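Beta-fructofuranosidase (Bifidobacterium adolescentis, PDB 6NOB) probably hydrolyses terminal beta-D-fructofuranoside residues, as a sucrose-splitting glycoside hydrolase of family 32. Local coordinates at residues 314-319 against 404-409; 389-394 against 434-439. All coordinates share one frame; numbering follows the deposited sequence.

Contact 1 (314-319 against 404-409); sequences QNTGGW and QVRWYA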
# COMPACT_ATOMS: atom_id res chain seq x y z
N GLN A 314 23.91 9.75 1.38
CA GLN A 314 24.31 8.35 1.34
C GLN A 314 23.94 7.73 0.00
O GLN A 314 22.80 7.85 -0.46
CB GLN A 314 23.69 7.56 2.48
CG GLN A 314 24.47 6.28 2.79
CD GLN A 314 23.70 5.26 3.60
OE1 GLN A 314 23.00 5.61 4.56
NE2 GLN A 314 23.81 3.99 3.22
N ASN A 315 24.91 7.08 -0.63
CA ASN A 315 24.76 6.52 -1.97
C ASN A 315 24.87 5.00 -1.86
O ASN A 315 25.95 4.47 -1.60
CB ASN A 315 25.83 7.08 -2.90
CG ASN A 315 25.55 6.78 -4.36
OD1 ASN A 315 25.02 5.72 -4.70
ND2 ASN A 315 25.91 7.71 -5.23
N THR A 316 23.75 4.31 -2.07
CA THR A 316 23.73 2.86 -1.99
C THR A 316 24.31 2.19 -3.24
O THR A 316 24.22 0.97 -3.36
CB THR A 316 22.31 2.35 -1.72
OG1 THR A 316 21.41 2.87 -2.70
CG2 THR A 316 21.85 2.79 -0.33
N GLY A 317 24.90 2.97 -4.15
CA GLY A 317 25.72 2.41 -5.21
C GLY A 317 24.99 1.58 -6.24
O GLY A 317 25.58 0.67 -6.82
N GLY A 318 23.72 1.87 -6.49
CA GLY A 318 22.94 1.15 -7.47
C GLY A 318 23.01 1.76 -8.85
O GLY A 318 23.99 2.39 -9.23
N TRP A 319 21.93 1.57 -9.62
CA TRP A 319 21.90 2.04 -11.00
C TRP A 319 20.47 2.40 -11.39
O TRP A 319 19.51 2.03 -10.72
CB TRP A 319 22.47 1.00 -11.97
CG TRP A 319 21.68 -0.28 -12.05
CD1 TRP A 319 20.66 -0.57 -12.92
CD2 TRP A 319 21.86 -1.46 -11.25
NE1 TRP A 319 20.19 -1.84 -12.71
CE2 TRP A 319 20.91 -2.41 -11.69
CE3 TRP A 319 22.73 -1.80 -10.21
CZ2 TRP A 319 20.81 -3.68 -11.12
CZ3 TRP A 319 22.62 -3.06 -9.64
CH2 TRP A 319 21.67 -3.99 -10.10
N GLN A 404 13.28 0.74 -3.76
CA GLN A 404 13.22 0.61 -2.31
C GLN A 404 12.68 1.89 -1.68
O GLN A 404 12.80 2.98 -2.24
CB GLN A 404 14.61 0.30 -1.76
CG GLN A 404 15.07 -1.11 -2.02
CD GLN A 404 14.48 -2.10 -1.04
OE1 GLN A 404 13.33 -2.51 -1.17
NE2 GLN A 404 15.28 -2.49 -0.04
N VAL A 405 12.08 1.74 -0.50
CA VAL A 405 11.57 2.86 0.27
C VAL A 405 12.62 3.24 1.31
O VAL A 405 13.03 2.39 2.11
CB VAL A 405 10.23 2.51 0.93
CG1 VAL A 405 9.80 3.61 1.90
CG2 VAL A 405 9.16 2.28 -0.13
N ARG A 406 13.05 4.50 1.30
CA ARG A 406 14.11 4.98 2.17
C ARG A 406 13.54 5.85 3.28
O ARG A 406 12.62 6.64 3.04
CB ARG A 406 15.15 5.77 1.37
CG ARG A 406 16.44 6.06 2.11
CD ARG A 406 17.62 6.19 1.17
NE ARG A 406 18.89 6.05 1.88
CZ ARG A 406 19.48 4.88 2.12
NH1 ARG A 406 18.93 3.75 1.71
NH2 ARG A 406 20.63 4.85 2.79
N TRP A 407 14.09 5.71 4.48
CA TRP A 407 13.79 6.62 5.58
C TRP A 407 15.01 7.49 5.89
O TRP A 407 16.15 7.06 5.73
CB TRP A 407 13.34 5.87 6.85
CG TRP A 407 14.34 4.91 7.44
CD1 TRP A 407 14.36 3.55 7.27
CD2 TRP A 407 15.43 5.22 8.32
NE1 TRP A 407 15.41 3.01 7.98
CE2 TRP A 407 16.08 4.01 8.63
CE3 TRP A 407 15.93 6.41 8.86
CZ2 TRP A 407 17.20 3.95 9.46
CZ3 TRP A 407 17.05 6.35 9.69
CH2 TRP A 407 17.67 5.12 9.97
N TYR A 408 14.74 8.71 6.33
CA TYR A 408 15.78 9.69 6.66
C TYR A 408 15.42 10.32 8.00
O TYR A 408 14.32 10.88 8.14
CB TYR A 408 15.90 10.77 5.59
CG TYR A 408 15.82 10.29 4.15
CD1 TYR A 408 14.60 9.93 3.58
CD2 TYR A 408 16.96 10.23 3.35
CE1 TYR A 408 14.52 9.51 2.27
CE2 TYR A 408 16.89 9.81 2.04
CZ TYR A 408 15.67 9.45 1.50
OH TYR A 408 15.59 9.03 0.19
N ALA A 409 16.32 10.25 8.97
CA ALA A 409 16.07 10.74 10.31
C ALA A 409 17.05 11.86 10.66
O ALA A 409 18.23 11.78 10.33
CB ALA A 409 16.19 9.61 11.35
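Arg406 alone bridges a wide gap to Gln314 and Thr316: the backbones stay far apart, with 10.7 Å between the CA atoms of Thr316 and Arg406. The arginine stands on strand 405-415, in one blade of the five-bladed beta-propeller that is the family 32 fold, and its partners lie in the loop between strands 311-312 and 319-320. With CG trans to the backbone N (chi1 -168°) and the chain straight as far as NE, Arg406 spends its whole length in reaching that loop. Its guanidinium meets two unlike groups. The Gln314 amide comes to the edge of the guanidinium, at NH2, the two planes nearly perpendicular (82°). The methyl CG2 of Thr316 approaches obliquely, 3.7 Å from NH1 of Arg406. Trp428 on the neighbouring strand adds a cation-pi interaction with Arg406, and Ser426 OG a weak hydrogen bond to NH2. The Thr316 hydroxyl faces other partners, hydrogen-bonding to Tyr395 OH and His368 NE2, which leaves the methyl for the arginine. Around Thr316 the loop folds into an Asx turn: OD1 of Asn315 accepts from Gly317 N at 2.8 Å, with an N-H...O angle of 154°.

Contact 2 (389-394 against 434-439); sequences VGALMH and GYYATQ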
# COMPACT_ATOMS: atom_id res chain seq x y z
N VAL A 389 10.20 9.72 4.87
CA VAL A 389 10.11 8.41 4.23
C VAL A 389 9.64 8.61 2.80
O VAL A 389 8.66 9.33 2.56
CB VAL A 389 9.16 7.46 4.99
CG1 VAL A 389 9.07 6.12 4.30
CG2 VAL A 389 9.62 7.29 6.44
N GLY A 390 10.32 7.97 1.85
CA GLY A 390 9.95 8.10 0.45
C GLY A 390 10.57 7.00 -0.38
O GLY A 390 11.58 6.40 -0.00
N ALA A 391 9.96 6.76 -1.54
CA ALA A 391 10.38 5.70 -2.45
C ALA A 391 11.09 6.30 -3.66
O ALA A 391 10.75 7.39 -4.13
CB ALA A 391 9.18 4.87 -2.91
N LEU A 392 12.08 5.57 -4.17
CA LEU A 392 12.96 6.04 -5.23
C LEU A 392 12.61 5.34 -6.54
O LEU A 392 12.89 4.15 -6.72
CB LEU A 392 14.42 5.81 -4.86
CG LEU A 392 14.86 6.56 -3.60
CD1 LEU A 392 16.19 6.03 -3.08
CD2 LEU A 392 14.94 8.05 -3.88
N MET A 393 12.00 6.09 -7.46
CA MET A 393 11.54 5.51 -8.72
C MET A 393 12.71 5.17 -9.64
O MET A 393 13.70 5.90 -9.71
CB MET A 393 10.61 6.48 -9.44
CG MET A 393 9.16 6.40 -9.03
SD MET A 393 8.07 6.79 -10.42
CE MET A 393 8.15 5.26 -11.35
N HIS A 394 12.57 4.04 -10.34
CA HIS A 394 13.49 3.66 -11.42
C HIS A 394 14.92 3.56 -10.92
O HIS A 394 15.87 3.97 -11.59
CB HIS A 394 13.39 4.64 -12.59
CG HIS A 394 12.05 4.65 -13.26
ND1 HIS A 394 11.68 5.61 -14.17
CD2 HIS A 394 10.99 3.81 -13.14
CE1 HIS A 394 10.45 5.36 -14.59
NE2 HIS A 394 10.01 4.27 -13.98
N GLY A 434 9.63 -5.22 -2.92
CA GLY A 434 8.21 -5.09 -3.19
C GLY A 434 7.41 -4.44 -2.08
O GLY A 434 6.21 -4.20 -2.27
N TYR A 435 8.02 -4.18 -0.93
CA TYR A 435 7.38 -3.40 0.12
C TYR A 435 7.42 -1.94 -0.32
O TYR A 435 8.48 -1.31 -0.31
CB TYR A 435 8.09 -3.62 1.45
CG TYR A 435 7.52 -2.82 2.61
CD1 TYR A 435 6.40 -3.26 3.30
CD2 TYR A 435 8.14 -1.65 3.03
CE1 TYR A 435 5.89 -2.54 4.37
CE2 TYR A 435 7.64 -0.93 4.10
CZ TYR A 435 6.51 -1.38 4.76
OH TYR A 435 6.01 -0.66 5.83
N TYR A 436 6.27 -1.40 -0.72
CA TYR A 436 6.23 -0.16 -1.48
C TYR A 436 5.08 0.71 -1.00
O TYR A 436 4.16 0.25 -0.32
CB TYR A 436 6.10 -0.45 -2.98
CG TYR A 436 6.51 0.70 -3.87
CD1 TYR A 436 7.85 1.05 -4.00
CD2 TYR A 436 5.57 1.41 -4.60
CE1 TYR A 436 8.23 2.10 -4.81
CE2 TYR A 436 5.95 2.45 -5.42
CZ TYR A 436 7.28 2.80 -5.52
OH TYR A 436 7.66 3.84 -6.34
N ALA A 437 5.16 1.99 -1.38
CA ALA A 437 4.06 2.94 -1.22
C ALA A 437 3.63 3.07 0.24
O ALA A 437 2.45 2.97 0.58
CB ALA A 437 2.87 2.55 -2.10
N THR A 438 4.60 3.30 1.12
CA THR A 438 4.32 3.43 2.54
C THR A 438 3.56 4.72 2.83
O THR A 438 3.87 5.78 2.26
CB THR A 438 5.61 3.41 3.35
OG1 THR A 438 6.50 4.43 2.86
CG2 THR A 438 6.29 2.07 3.25
N GLN A 439 2.58 4.63 3.72
CA GLN A 439 1.96 5.80 4.32
C GLN A 439 1.75 5.52 5.79
O GLN A 439 1.45 4.39 6.18
CB GLN A 439 0.64 6.18 3.64
CG GLN A 439 0.08 7.51 4.13
CD GLN A 439 -1.17 7.94 3.40
OE1 GLN A 439 -2.26 7.97 3.98
NE2 GLN A 439 -1.02 8.29 2.13
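Strand segments 389-394 and 434-439 run in roughly opposite senses and come closest at Ala391 and Ala437, whose CA atoms are 7.0 Å apart, so that the two segments meet through side chains. Ala437 takes up a left-handed backbone conformation (phi 58°, psi 51°) and turns its own methyl away, while Tyr436 before it and Thr438 after it both reach the opposite segment. The methyl of Ala391 meets the outer half of the Tyr436 ring obliquely: CB of Ala391 is 3.5 Å from CE1 of Tyr436 and 3.8 Å from its CZ. Because CG of Tyr436 lies trans to the backbone N (chi1 -160°), the ring extends from its own strand past this methyl toward Met393. There the Met393 side chain crosses it at about a right angle, with CG of Met393 4.0 Å from OH of Tyr436. The two segments belong to successive blades of the five-bladed propeller, and the ring lies at their junction. Its hydroxyl also lies near the carboxylate of Glu375, in the Glu-Cys-Pro sequence whose glutamate is the acid/base in family 32 relatives, so the ring probably stands beside the active site; a bound PEG is a further neighbour, about 5 Å from the Tyr436 side chain. Cut back to an alanine, position Tyr436 would probably leave a gap beside the Ala391 methyl and Met393 freer to turn, besides taking the hydroxyl from Glu375. Trp453 of strand 448-454 touches the Tyr436 side chain, and Val450 of the same strand touches Thr438. Val389 and Thr438, both touched by Val405 of strand 405-415, cross at about a right angle, branch CG1 of Val389 reaching to 3.4 Å from OG1 of Thr438.

How the contacts relate
The segments alternate along the chain, 314-319, 389-394, 404-409, 434-439, so the two contacts cross along it, with centres 11 Å apart. Strands 385-396 and 405-415 are consecutive and antiparallel in one propeller blade; they are joined here by a probable hydrogen bond from Arg406 N to Gly390 O, 2.7 Å. Contact 1 ties the blade to the loop that leads into its own strand 319-320, in a partly exposed region. Contact 2, buried, joins the blade to the next one, by the probable active-site motif. Val405, next to Arg406, packs on contact 2, its CG1 3.5 Å from Thr438 OG1. Successive residues of strand 405-415 thus serve opposite sides: Val405 the blade junction, Arg406 the loop.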